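Local coordinates for adhesion and penetration protein autotransporter (Haemophilus influenzae, PDB 3SYJ) that mediates bacterial aggregation through intercellular oligomerization, promotes adherence to and invasion of host cells, and is probably also a serine protease, at residues Q66-V71 against H117-H122; V99-Y104 against G326-S331; K395-E400 against V414-E419; R748-S753 against H767-A772; D805-N810 against T854-L859. All blocks are in the same frame, centred on the assembly; numbering follows the deposited sequence.

Contact 1: Q66-V71 against H117-H122; sequences QYIVSV and HNPRLH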
# COMPACT_ATOMS: atom_id res chain seq x y z
N GLN A 66 -22.09 32.19 -52.50
CA GLN A 66 -22.22 33.64 -52.68
C GLN A 66 -23.62 34.05 -53.16
O GLN A 66 -23.76 35.06 -53.84
CB GLN A 66 -21.14 34.19 -53.62
CG GLN A 66 -21.13 33.59 -55.04
CD GLN A 66 -20.13 34.29 -55.99
OE1 GLN A 66 -19.69 35.42 -55.74
NE2 GLN A 66 -19.78 33.61 -57.08
N TYR A 67 -24.64 33.28 -52.80
CA TYR A 67 -26.01 33.63 -53.19
C TYR A 67 -27.02 33.54 -52.04
O TYR A 67 -26.95 32.65 -51.20
CB TYR A 67 -26.49 32.76 -54.35
CG TYR A 67 -25.71 32.95 -55.62
CD1 TYR A 67 -26.12 33.87 -56.58
CD2 TYR A 67 -24.56 32.21 -55.87
CE1 TYR A 67 -25.41 34.04 -57.75
CE2 TYR A 67 -23.83 32.38 -57.03
CZ TYR A 67 -24.26 33.29 -57.97
OH TYR A 67 -23.54 33.46 -59.12
N ILE A 68 -27.95 34.49 -52.01
CA ILE A 68 -29.03 34.48 -51.04
C ILE A 68 -30.36 34.49 -51.77
O ILE A 68 -30.40 34.63 -53.00
CB ILE A 68 -28.97 35.68 -50.09
CG1 ILE A 68 -28.91 36.99 -50.88
CG2 ILE A 68 -27.77 35.55 -49.16
CD1 ILE A 68 -29.01 38.23 -50.02
N VAL A 69 -31.44 34.34 -51.02
CA VAL A 69 -32.78 34.38 -51.59
C VAL A 69 -33.67 35.27 -50.72
O VAL A 69 -33.53 35.29 -49.50
CB VAL A 69 -33.39 32.98 -51.71
CG1 VAL A 69 -33.80 32.44 -50.34
CG2 VAL A 69 -34.58 32.99 -52.65
N SER A 70 -34.56 36.02 -51.36
CA SER A 70 -35.47 36.93 -50.67
C SER A 70 -36.54 37.38 -51.66
O SER A 70 -36.57 36.90 -52.78
CB SER A 70 -34.71 38.13 -50.11
OG SER A 70 -35.51 38.89 -49.23
N VAL A 71 -37.41 38.30 -51.25
CA VAL A 71 -38.40 38.85 -52.17
C VAL A 71 -37.86 40.09 -52.89
O VAL A 71 -37.08 40.87 -52.33
CB VAL A 71 -39.77 39.20 -51.46
CG1 VAL A 71 -40.53 37.93 -51.07
CG2 VAL A 71 -39.55 40.10 -50.25
N HIS A 117 -36.22 37.32 -55.70
CA HIS A 117 -34.88 37.54 -56.25
C HIS A 117 -33.78 36.69 -55.59
O HIS A 117 -33.92 36.23 -54.45
CB HIS A 117 -34.51 39.04 -56.27
CG HIS A 117 -34.27 39.64 -54.92
ND1 HIS A 117 -34.20 41.01 -54.72
CD2 HIS A 117 -34.09 39.08 -53.70
CE1 HIS A 117 -33.99 41.26 -53.44
NE2 HIS A 117 -33.92 40.10 -52.80
N ASN A 118 -32.68 36.49 -56.33
CA ASN A 118 -31.56 35.67 -55.89
C ASN A 118 -30.24 36.45 -55.91
O ASN A 118 -29.40 36.22 -56.78
CB ASN A 118 -31.41 34.45 -56.80
CG ASN A 118 -32.03 33.21 -56.21
OD1 ASN A 118 -31.72 32.83 -55.08
ND2 ASN A 118 -32.88 32.54 -56.97
N PRO A 119 -30.06 37.36 -54.95
CA PRO A 119 -28.88 38.24 -54.91
C PRO A 119 -27.56 37.49 -54.88
O PRO A 119 -27.44 36.44 -54.23
CB PRO A 119 -29.07 39.02 -53.61
CG PRO A 119 -30.53 39.00 -53.36
CD PRO A 119 -31.01 37.67 -53.87
N ARG A 120 -26.58 38.03 -55.59
CA ARG A 120 -25.21 37.53 -55.58
C ARG A 120 -24.40 38.45 -54.66
O ARG A 120 -24.55 39.67 -54.71
CB ARG A 120 -24.64 37.56 -57.00
CG ARG A 120 -23.24 37.01 -57.17
CD ARG A 120 -22.71 37.29 -58.57
NE ARG A 120 -21.55 36.46 -58.89
CZ ARG A 120 -20.61 36.78 -59.79
NH1 ARG A 120 -20.69 37.93 -60.46
NH2 ARG A 120 -19.59 35.96 -60.01
N LEU A 121 -23.57 37.86 -53.81
CA LEU A 121 -22.75 38.60 -52.85
C LEU A 121 -21.34 38.78 -53.39
O LEU A 121 -20.92 38.06 -54.28
CB LEU A 121 -22.71 37.85 -51.52
CG LEU A 121 -24.08 37.54 -50.94
CD1 LEU A 121 -23.96 36.72 -49.65
CD2 LEU A 121 -24.85 38.82 -50.69
N HIS A 122 -20.60 39.74 -52.86
CA HIS A 122 -19.29 40.05 -53.40
C HIS A 122 -18.19 39.10 -52.91
O HIS A 122 -17.12 39.03 -53.51
CB HIS A 122 -18.91 41.53 -53.20
CG HIS A 122 -18.34 41.85 -51.85
ND1 HIS A 122 -19.00 41.57 -50.68
CD2 HIS A 122 -17.19 42.47 -51.50
CE1 HIS A 122 -18.27 41.98 -49.66
NE2 HIS A 122 -17.17 42.53 -50.13
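Tyr-67 is bridged to Arg-120, and Ser-70 pairs with His-117, through their backbones, where segments 66-71 and 117-122 run roughly antiparallel, their end-to-end directions 152° apart, within the PA-clan, chymotrypsin-like protease domain. Four backbone bonds fix the register. Leu-121 N reaches Gln-66 O at 2.8 Å and Ile-68 N reaches Pro-119 O at 3.0 Å, while Ser-70 and His-117 exchange bonds as a hydrogen-bonded pair (Ser-70 N to His-117 O 3.2 Å, His-117 N to Ser-70 O 3.0 Å). Pro-119 has no N-H to give Ile-68 O, and its ring is used for packing instead. Ile-68 crosses it at about a right angle, with CG1 placed between backbone N and carbonyl carbon (chi1 54°) and pressed tightly to Pro-119 CB at 3.4 Å. The Tyr-67 ring and the Arg-120 chain lie side by side, ring and guanidinium planes 22° apart; their polar ends go to Asp-266 and to Asn-335 and Gly-337, respectively. Val-71 brings its side chain about 4 Å from that of Ser-218, the probable catalytic serine. His-117, bonded through ND1 to Asn-103 and through NE2 to Tyr-77, has its ring sandwiched: Val-71 O stands 3.2 Å above one face, and Pro-119 CG 3.5 Å above the opposite face.

Contact 2: V99-Y104 against G326-S331; sequences VKRNNY and GPNIYS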
# COMPACT_ATOMS: atom_id res chain seq x y z
N VAL A 99 -24.08 42.41 -55.19
CA VAL A 99 -23.51 42.97 -56.41
C VAL A 99 -24.47 42.79 -57.58
O VAL A 99 -24.29 43.39 -58.63
CB VAL A 99 -22.16 42.31 -56.75
CG1 VAL A 99 -21.18 42.47 -55.59
CG2 VAL A 99 -22.34 40.83 -57.08
N LYS A 100 -25.48 41.97 -57.38
CA LYS A 100 -26.48 41.72 -58.40
C LYS A 100 -27.71 41.13 -57.72
O LYS A 100 -27.61 40.12 -57.02
CB LYS A 100 -25.93 40.76 -59.45
CG LYS A 100 -26.87 40.45 -60.58
CD LYS A 100 -27.17 41.69 -61.39
CE LYS A 100 -27.85 41.33 -62.69
NZ LYS A 100 -28.47 42.50 -63.35
N ARG A 101 -28.87 41.77 -57.91
CA ARG A 101 -30.10 41.38 -57.21
C ARG A 101 -30.78 40.17 -57.83
O ARG A 101 -31.41 39.39 -57.12
CB ARG A 101 -31.09 42.55 -57.18
CG ARG A 101 -30.50 43.84 -56.63
CD ARG A 101 -31.57 44.71 -56.00
NE ARG A 101 -31.01 45.39 -54.84
CZ ARG A 101 -31.44 45.22 -53.59
NH1 ARG A 101 -32.47 44.42 -53.32
NH2 ARG A 101 -30.86 45.88 -52.61
N ASN A 102 -30.64 40.02 -59.14
CA ASN A 102 -31.33 38.97 -59.87
C ASN A 102 -32.82 38.93 -59.55
O ASN A 102 -33.34 37.91 -59.10
CB ASN A 102 -30.68 37.61 -59.61
CG ASN A 102 -29.25 37.53 -60.14
OD1 ASN A 102 -28.98 37.87 -61.30
ND2 ASN A 102 -28.32 37.10 -59.30
N ASN A 103 -33.48 40.06 -59.77
CA ASN A 103 -34.93 40.13 -59.66
C ASN A 103 -35.58 39.28 -60.76
O ASN A 103 -35.31 39.46 -61.94
CB ASN A 103 -35.42 41.58 -59.74
CG ASN A 103 -34.97 42.41 -58.54
OD1 ASN A 103 -34.87 41.91 -57.43
ND2 ASN A 103 -34.70 43.69 -58.78
N TYR A 104 -36.42 38.35 -60.34
CA TYR A 104 -37.15 37.46 -61.24
C TYR A 104 -37.94 38.23 -62.30
O TYR A 104 -38.58 39.23 -62.00
CB TYR A 104 -38.12 36.64 -60.40
CG TYR A 104 -38.64 35.40 -61.06
CD1 TYR A 104 -37.96 34.20 -60.96
CD2 TYR A 104 -39.86 35.41 -61.73
CE1 TYR A 104 -38.45 33.05 -61.53
CE2 TYR A 104 -40.36 34.27 -62.31
CZ TYR A 104 -39.66 33.09 -62.21
OH TYR A 104 -40.15 31.94 -62.78
N GLY A 326 -37.79 51.09 -56.65
CA GLY A 326 -37.07 51.57 -55.49
C GLY A 326 -35.59 51.58 -55.80
O GLY A 326 -35.19 51.25 -56.92
N PRO A 327 -34.72 51.81 -54.82
CA PRO A 327 -33.28 51.85 -55.04
C PRO A 327 -32.66 50.65 -55.77
O PRO A 327 -31.94 50.85 -56.70
CB PRO A 327 -32.73 52.02 -53.65
CG PRO A 327 -33.78 52.59 -52.92
CD PRO A 327 -35.02 52.03 -53.41
N ASN A 328 -32.97 49.43 -55.39
CA ASN A 328 -32.53 48.28 -56.16
C ASN A 328 -31.04 48.27 -56.54
O ASN A 328 -30.66 47.94 -57.62
CB ASN A 328 -33.35 48.12 -57.41
CG ASN A 328 -34.68 47.57 -57.13
OD1 ASN A 328 -34.83 46.40 -56.99
ND2 ASN A 328 -35.68 48.42 -57.08
N ILE A 329 -30.23 48.64 -55.59
CA ILE A 329 -28.84 48.85 -55.83
C ILE A 329 -28.08 47.57 -56.14
O ILE A 329 -28.22 46.60 -55.46
CB ILE A 329 -28.24 49.57 -54.67
CG1 ILE A 329 -28.68 51.02 -54.71
CG2 ILE A 329 -26.78 49.44 -54.72
CD1 ILE A 329 -28.71 51.66 -53.41
N TYR A 330 -27.27 47.60 -57.18
CA TYR A 330 -26.30 46.54 -57.43
C TYR A 330 -24.93 47.08 -57.83
O TYR A 330 -24.74 48.27 -57.83
CB TYR A 330 -26.84 45.52 -58.42
CG TYR A 330 -26.65 45.86 -59.84
CD1 TYR A 330 -25.99 45.02 -60.69
CD2 TYR A 330 -27.15 47.03 -60.35
CE1 TYR A 330 -25.84 45.34 -61.98
CE2 TYR A 330 -26.99 47.34 -61.62
CZ TYR A 330 -26.34 46.50 -62.44
OH TYR A 330 -26.20 46.83 -63.72
N SER A 331 -23.98 46.19 -58.13
CA SER A 331 -22.62 46.63 -58.43
C SER A 331 -22.18 46.12 -59.80
O SER A 331 -21.62 45.03 -59.91
CB SER A 331 -21.66 46.14 -57.36
OG SER A 331 -20.37 46.68 -57.56
O HOH W 1 -34.91 44.38 -55.08
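Val-99 O accepts Ser-331 N at 2.9 Å, and this backbone bond closes one end of the contact between the protease segment 99-104 and segment 326-331. The donor stands above the carbonyl plane rather than on a lone pair, and the Tyr-330 ring brings CD1 to the same Val-99 O at 3.1 Å, near the ring plane. Next along, Arg-101 spends its NE on Ile-329 O at 3.1 Å (N-H...O angle 156°). That oxygen lies in the guanidinium plane, which the bend at chi3 (144°) turns toward it; NH1 goes to a water, weakly, at 3.0 Å. Asn-328 is satisfied at both ends of its amide. Its ND2 turns back on Gly-326 O at 2.9 Å, while OD1 takes Asn-103 ND2 at 3.3 Å, the two amide planes 86° apart, and also lies 2.8 Å from the water. Asn-103 ND2 has a second acceptor in Lys-318 O, and its OD1 serves His-117. Lys-100 runs alongside the Tyr-330 ring, and its NZ forms a salt bridge with Asp-317. Strand 329-330 pairs antiparallel with 315-316, and Ser-331, its OG also bonded to Leu-313 O, is the N-cap of helix 332-335, whose Leu-334 and Asn-335 pack on Val-99 near the end of strand 96-100.

Contact 3: K395-E400 against V414-E419; sequences KVNGVE and VQAKGE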
# COMPACT_ATOMS: atom_id res chain seq x y z
N LYS A 395 0.92 31.00 -54.07
CA LYS A 395 2.12 31.82 -53.92
C LYS A 395 1.87 33.28 -54.30
O LYS A 395 2.81 34.04 -54.56
CB LYS A 395 3.26 31.24 -54.76
CG LYS A 395 3.70 29.87 -54.28
CD LYS A 395 4.74 29.23 -55.18
CE LYS A 395 5.15 27.86 -54.65
NZ LYS A 395 5.97 27.07 -55.61
N VAL A 396 0.61 33.67 -54.31
CA VAL A 396 0.21 34.99 -54.76
C VAL A 396 -0.32 35.81 -53.59
O VAL A 396 -1.18 35.35 -52.85
CB VAL A 396 -0.86 34.88 -55.85
CG1 VAL A 396 -1.42 36.24 -56.17
CG2 VAL A 396 -0.25 34.26 -57.08
N ASN A 397 0.21 37.02 -53.43
CA ASN A 397 -0.22 37.87 -52.32
C ASN A 397 -1.62 38.44 -52.52
O ASN A 397 -2.23 38.28 -53.58
CB ASN A 397 0.77 39.02 -52.12
CG ASN A 397 1.99 38.60 -51.33
OD1 ASN A 397 3.11 38.97 -51.68
ND2 ASN A 397 1.78 37.83 -50.26
N GLY A 398 -2.12 39.11 -51.49
CA GLY A 398 -3.44 39.72 -51.55
C GLY A 398 -3.36 41.23 -51.61
O GLY A 398 -2.30 41.81 -51.84
N VAL A 399 -4.49 41.89 -51.36
CA VAL A 399 -4.62 43.33 -51.53
C VAL A 399 -5.04 43.96 -50.21
O VAL A 399 -5.88 43.42 -49.50
CB VAL A 399 -5.70 43.63 -52.58
CG1 VAL A 399 -6.00 45.12 -52.61
CG2 VAL A 399 -5.26 43.10 -53.94
N GLU A 400 -4.45 45.11 -49.89
CA GLU A 400 -4.73 45.78 -48.62
C GLU A 400 -6.21 46.11 -48.48
O GLU A 400 -6.85 46.51 -49.45
CB GLU A 400 -3.89 47.06 -48.49
CG GLU A 400 -3.97 47.72 -47.13
CD GLU A 400 -3.09 48.96 -47.02
OE1 GLU A 400 -2.42 49.31 -48.01
OE2 GLU A 400 -3.06 49.58 -45.95
N VAL A 414 -0.47 28.52 -48.19
CA VAL A 414 -0.03 29.89 -48.48
C VAL A 414 1.49 30.01 -48.42
O VAL A 414 2.12 29.71 -47.40
CB VAL A 414 -0.64 30.89 -47.48
CG1 VAL A 414 -0.12 32.31 -47.74
CG2 VAL A 414 -2.15 30.85 -47.59
N GLN A 415 2.08 30.46 -49.53
CA GLN A 415 3.53 30.47 -49.65
C GLN A 415 4.01 31.63 -50.53
O GLN A 415 4.96 31.48 -51.29
CB GLN A 415 4.00 29.14 -50.25
CG GLN A 415 5.30 28.61 -49.68
CD GLN A 415 5.63 27.23 -50.23
OE1 GLN A 415 6.02 26.33 -49.48
NE2 GLN A 415 5.48 27.05 -51.53
N ALA A 416 3.34 32.78 -50.43
CA ALA A 416 3.76 33.95 -51.19
C ALA A 416 4.94 34.65 -50.51
O ALA A 416 5.38 34.25 -49.43
CB ALA A 416 2.59 34.90 -51.35
N LYS A 417 5.46 35.70 -51.14
CA LYS A 417 6.65 36.38 -50.64
C LYS A 417 6.37 37.75 -50.07
O LYS A 417 5.62 38.54 -50.66
CB LYS A 417 7.72 36.51 -51.73
CG LYS A 417 8.58 35.25 -51.90
CD LYS A 417 9.70 35.45 -52.93
CE LYS A 417 10.71 36.49 -52.47
NZ LYS A 417 11.91 36.55 -53.37
N GLY A 418 6.99 38.03 -48.94
CA GLY A 418 6.95 39.35 -48.34
C GLY A 418 5.78 39.57 -47.40
O GLY A 418 5.24 38.62 -46.82
N GLU A 419 5.41 40.83 -47.24
CA GLU A 419 4.31 41.20 -46.36
C GLU A 419 3.02 41.26 -47.14
O GLU A 419 2.79 42.20 -47.89
CB GLU A 419 4.59 42.57 -45.74
CG GLU A 419 3.37 43.21 -45.10
CD GLU A 419 3.60 44.66 -44.74
OE1 GLU A 419 4.70 45.18 -45.03
OE2 GLU A 419 2.68 45.29 -44.17
O HOH W 2 4.58 36.17 -53.75
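Two successive turns of the parallel beta-helix meet here, in the loops that follow strands 391-394 and 411-414, with Lys-395 nearest Ala-416, CA to CA 3.8 Å. The backbones are joined through a water and not directly: it donates to Lys-395 O at 2.9 Å and accepts from Lys-417 N at 2.8 Å, so it bridges the two loops where their strands have ended. The methyl of Ala-416 points at the other loop and fills the centre of the contact, with Ala-416 CB 3.3 Å from Lys-395 O and 3.2 Å from Asn-397 ND2. Asn-397 has CG anti to its carbonyl carbon (chi1 -81°), which carries the amide toward the 414-419 loop; as modelled, ND2 also makes a weak bond to Gln-435 OE1. On the other side of that amide, Asn-397 OD1 comes within 2.7 Å of Lys-417 O; both are acceptors, so the approach is unfavourable and the way the whole amide is turned is doubtful. Lys-395, extended beyond CG, lies side by side with Gln-415, its CG 3.6 Å from Gln-415 O. Loops stacked coil on coil, joined by packing and a water where the parallel strands end, are what a right-handed beta-helix of the pectate-lyase-like kind provides at its corners.

Contact 4: R748-S753 against H767-A772; sequences RLSDNS and HLTDSA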
# COMPACT_ATOMS: atom_id res chain seq x y z
N ARG A 748 0.12 13.86 3.66
CA ARG A 748 1.47 13.59 4.13
C ARG A 748 2.19 14.91 4.39
O ARG A 748 2.50 15.64 3.46
CB ARG A 748 2.22 12.77 3.08
CG ARG A 748 3.72 12.62 3.31
CD ARG A 748 4.04 11.38 4.14
NE ARG A 748 5.49 11.19 4.25
CZ ARG A 748 6.27 11.83 5.11
NH1 ARG A 748 5.75 12.71 5.96
NH2 ARG A 748 7.58 11.59 5.13
N LEU A 749 2.46 15.21 5.66
CA LEU A 749 3.08 16.49 6.01
C LEU A 749 4.50 16.34 6.52
O LEU A 749 4.77 15.52 7.39
CB LEU A 749 2.24 17.22 7.05
CG LEU A 749 0.78 17.48 6.72
CD1 LEU A 749 -0.09 16.32 7.23
CD2 LEU A 749 0.34 18.79 7.35
N SER A 750 5.40 17.16 5.98
CA SER A 750 6.79 17.21 6.42
C SER A 750 7.19 18.63 6.82
O SER A 750 6.42 19.56 6.65
CB SER A 750 7.72 16.72 5.30
OG SER A 750 7.38 15.41 4.91
N ASP A 751 8.41 18.77 7.34
CA ASP A 751 8.96 20.09 7.67
C ASP A 751 8.06 20.90 8.60
O ASP A 751 7.76 20.47 9.71
CB ASP A 751 9.25 20.88 6.39
CG ASP A 751 10.20 20.16 5.45
OD1 ASP A 751 11.18 19.54 5.94
OD2 ASP A 751 9.98 20.21 4.22
N ASN A 752 7.64 22.07 8.14
CA ASN A 752 6.81 22.96 8.94
C ASN A 752 5.43 23.16 8.33
O ASN A 752 4.76 24.15 8.59
CB ASN A 752 7.48 24.32 9.08
CG ASN A 752 8.88 24.22 9.62
OD1 ASN A 752 9.08 23.94 10.80
ND2 ASN A 752 9.87 24.43 8.75
N SER A 753 5.01 22.21 7.50
CA SER A 753 3.72 22.32 6.84
C SER A 753 2.56 22.14 7.83
O SER A 753 2.75 21.69 8.96
CB SER A 753 3.60 21.31 5.70
OG SER A 753 3.72 19.99 6.19
N HIS A 767 -0.05 11.45 7.97
CA HIS A 767 1.28 11.06 8.39
C HIS A 767 2.14 12.32 8.50
O HIS A 767 2.39 13.00 7.49
CB HIS A 767 1.84 10.05 7.39
CG HIS A 767 3.26 9.64 7.66
ND1 HIS A 767 3.84 9.72 8.90
CD2 HIS A 767 4.20 9.11 6.84
CE1 HIS A 767 5.09 9.28 8.83
NE2 HIS A 767 5.33 8.90 7.59
N LEU A 768 2.55 12.66 9.72
CA LEU A 768 3.38 13.84 9.95
C LEU A 768 4.78 13.45 10.40
O LEU A 768 4.97 12.42 11.03
CB LEU A 768 2.78 14.73 11.05
CG LEU A 768 1.29 15.01 11.13
CD1 LEU A 768 0.56 13.83 11.75
CD2 LEU A 768 1.07 16.27 11.95
N THR A 769 5.75 14.30 10.07
CA THR A 769 7.11 14.17 10.59
C THR A 769 7.65 15.56 10.84
O THR A 769 6.96 16.55 10.57
CB THR A 769 8.04 13.46 9.60
OG1 THR A 769 8.25 14.30 8.46
CG2 THR A 769 7.44 12.13 9.15
N ASP A 770 8.86 15.64 11.37
CA ASP A 770 9.51 16.93 11.60
C ASP A 770 8.66 17.83 12.51
O ASP A 770 8.33 17.44 13.63
CB ASP A 770 9.82 17.62 10.27
CG ASP A 770 10.42 16.65 9.25
OD1 ASP A 770 11.14 15.72 9.66
OD2 ASP A 770 10.16 16.82 8.04
N SER A 771 8.31 19.02 12.04
CA SER A 771 7.55 19.96 12.87
C SER A 771 6.14 20.18 12.33
O SER A 771 5.48 21.16 12.70
CB SER A 771 8.29 21.30 12.97
OG SER A 771 9.65 21.09 13.30
N ALA A 772 5.68 19.28 11.47
CA ALA A 772 4.38 19.42 10.82
C ALA A 772 3.24 19.41 11.83
O ALA A 772 3.37 18.88 12.93
CB ALA A 772 4.19 18.31 9.79
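Ser-750 O, which lies 4.0 Å from Ala-772 CB across the contact, is gripped by two donors of a single residue: Ser-753 OG at 2.8 Å, in the carbonyl plane and on a lone pair, and Ser-753 N at 3.1 Å, the bond that closes the type II' turn 750-753. An equivalent type II' turn, 769-772, lies against it. Asp-751 and Asp-770 take the second place in their respective turns, both with positive phi (55° and 58°). Their carboxylates lie side by side. Asp-770 OD2 uses its anti lone pair to take Asp-751 N at 2.7 Å, and Asp-751 OD2 in turn accepts from Asn-731 N, so the same side-chain-to-backbone link is repeated from coil to coil. Asp-751 OD1 and Asp-770 OD2 stand 3.6 Å apart, a like-charge approach that the backbone N-H donors probably offset. Ser-771 N bonds Asp-751 O at 2.8 Å. Beyond the turns, Arg-748, bent at chi2, lays its guanidinium over the His-767 ring, offset toward the rim: CD2 of that ring sits 3.4 Å above the guanidinium plane, with the planes 30° apart. On the other face of the strands, Leu-749 CB touches Ala-772 CB at 3.5 Å. Leu-749 also ties the strands together, donating to His-767 O and accepting from Thr-769 N. Strands 747-749 and 766-768 are thus parallel neighbours, continued by 727-729 before them and 785-787 after them.

Contact 5: D805-N810 against T854-L859; sequences DTTLQN and TVNGKL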
# COMPACT_ATOMS: atom_id res chain seq x y z
N ASP A 805 -3.73 0.37 16.28
CA ASP A 805 -2.64 0.93 17.06
C ASP A 805 -2.08 2.17 16.36
O ASP A 805 -1.91 2.18 15.14
CB ASP A 805 -1.51 -0.09 17.26
CG ASP A 805 -1.80 -1.05 18.40
OD1 ASP A 805 -2.95 -1.09 18.88
OD2 ASP A 805 -0.86 -1.77 18.81
N THR A 806 -1.79 3.20 17.14
CA THR A 806 -1.40 4.50 16.59
C THR A 806 -0.35 5.18 17.44
O THR A 806 -0.39 5.10 18.67
CB THR A 806 -2.61 5.45 16.48
OG1 THR A 806 -3.25 5.27 15.21
CG2 THR A 806 -2.17 6.90 16.62
N THR A 807 0.59 5.85 16.80
CA THR A 807 1.59 6.63 17.52
C THR A 807 1.57 8.10 17.11
O THR A 807 1.52 8.44 15.92
CB THR A 807 3.00 6.06 17.32
OG1 THR A 807 3.01 4.70 17.75
CG2 THR A 807 4.02 6.86 18.12
N LEU A 808 1.61 8.95 18.09
CA LEU A 808 1.69 10.37 17.87
C LEU A 808 2.75 10.94 18.77
O LEU A 808 3.19 10.32 19.69
CB LEU A 808 0.36 11.05 18.16
CG LEU A 808 -0.90 10.55 17.50
CD1 LEU A 808 -2.07 11.19 18.07
CD2 LEU A 808 -0.86 10.75 16.03
N GLN A 809 3.16 12.14 18.49
CA GLN A 809 4.09 12.82 19.31
C GLN A 809 3.47 13.72 20.35
O GLN A 809 3.35 13.36 21.49
CB GLN A 809 4.97 13.69 18.44
CG GLN A 809 6.22 14.19 19.06
CD GLN A 809 7.00 13.14 19.74
OE1 GLN A 809 7.09 12.02 19.31
NE2 GLN A 809 7.61 13.52 20.80
N ASN A 810 3.06 14.90 19.94
CA ASN A 810 2.21 15.75 20.72
C ASN A 810 0.79 15.69 20.22
O ASN A 810 0.55 15.50 19.07
CB ASN A 810 2.75 17.18 20.72
CG ASN A 810 4.22 17.25 21.08
OD1 ASN A 810 4.63 16.89 22.16
ND2 ASN A 810 5.00 17.74 20.17
N THR A 854 -0.51 5.63 21.58
CA THR A 854 0.71 6.07 22.24
C THR A 854 0.96 7.53 21.93
O THR A 854 0.96 7.93 20.77
CB THR A 854 1.92 5.25 21.76
OG1 THR A 854 1.73 3.86 22.05
CG2 THR A 854 3.20 5.74 22.42
N VAL A 855 1.18 8.33 22.97
CA VAL A 855 1.52 9.75 22.81
C VAL A 855 2.93 10.04 23.33
O VAL A 855 3.10 10.53 24.44
CB VAL A 855 0.52 10.66 23.54
CG1 VAL A 855 0.82 12.12 23.22
CG2 VAL A 855 -0.91 10.30 23.15
N ASN A 856 3.93 9.75 22.50
CA ASN A 856 5.33 9.88 22.88
C ASN A 856 5.72 11.26 23.39
O ASN A 856 6.66 11.39 24.18
CB ASN A 856 6.24 9.49 21.71
CG ASN A 856 6.18 8.00 21.40
OD1 ASN A 856 6.12 7.60 20.23
ND2 ASN A 856 6.20 7.17 22.44
N GLY A 857 5.01 12.28 22.93
CA GLY A 857 5.34 13.65 23.28
C GLY A 857 4.41 14.18 24.34
O GLY A 857 4.03 13.46 25.25
N LYS A 858 4.03 15.45 24.21
CA LYS A 858 3.12 16.06 25.18
C LYS A 858 1.66 15.97 24.78
O LYS A 858 1.26 16.46 23.72
CB LYS A 858 3.49 17.53 25.42
CG LYS A 858 2.49 18.28 26.30
CD LYS A 858 2.83 19.76 26.43
CE LYS A 858 3.99 19.97 27.39
NZ LYS A 858 4.43 21.40 27.44
N LEU A 859 0.86 15.32 25.63
CA LEU A 859 -0.59 15.41 25.52
C LEU A 859 -1.00 16.58 26.40
O LEU A 859 -0.38 16.83 27.43
CB LEU A 859 -1.25 14.12 26.01
CG LEU A 859 -2.70 14.26 26.49
CD1 LEU A 859 -3.67 14.42 25.33
CD2 LEU A 859 -3.10 13.08 27.34
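Asn-810 reaches across to Lys-858 in the beta-helix of the pertactin-like region, where segments 805-810 and 854-859 run parallel, 5° apart. Followed outward, its CB lies 3.4 Å from Lys-858 O, its CG is 3.6 Å from Lys-858 N, and its OD1 accepts that same Lys-858 N at 2.6 Å. This last bond is nearly straight (170°), in the carbonyl plane and on a lone pair. The other branch, ND2, makes a weak bond to Thr-791 O of an earlier coil. CG lies anti to the carbonyl carbon (chi1 -51°), which directs OD1 to the backbone of Lys-858. Upstream, Thr-806 O takes Thr-854 N at 3.0 Å, Leu-808 N gives to Thr-854 O at 2.9 Å, and Leu-808 O takes Asn-856 N at 3.0 Å, so the two chains pair as neighbouring parallel strands. Leu-808 and Val-855 share one face of this pair, buried against Val-793 and Leu-881 respectively, while Thr-807 and Thr-854 share the other, where Thr-807 also packs on Asn-656 of the second subunit. The backbone approach of Gln-809 to Gly-857 is too close to be trusted in detail. The Gln-809 side chain bends at chi2 and crosses Asn-856 at about a right angle, its OE1 3.6 Å from Asn-856 CB.

In chain order the contacts run from the protease domain to the C-terminal part of the beta-helix, though contacts 1 and 2 alternate in sequence. These two lie with centres 9 Å apart and touch: strands 96-100 and 120-121 are neighbours in one antiparallel sheet, and contact 2 ties that sheet to segment 326-331, more than 220 residues further along the chain. Contact 3 sits about 30 Å from contact 1 (centres), in early coils of the beta-helix. Contacts 4 and 5 lie 15 Å apart, centre to centre, and contact 5 is about 85 Å from contact 1. The passenger is thus a protease head fixed to a long stack of coils, with contact 5 meeting the second subunit.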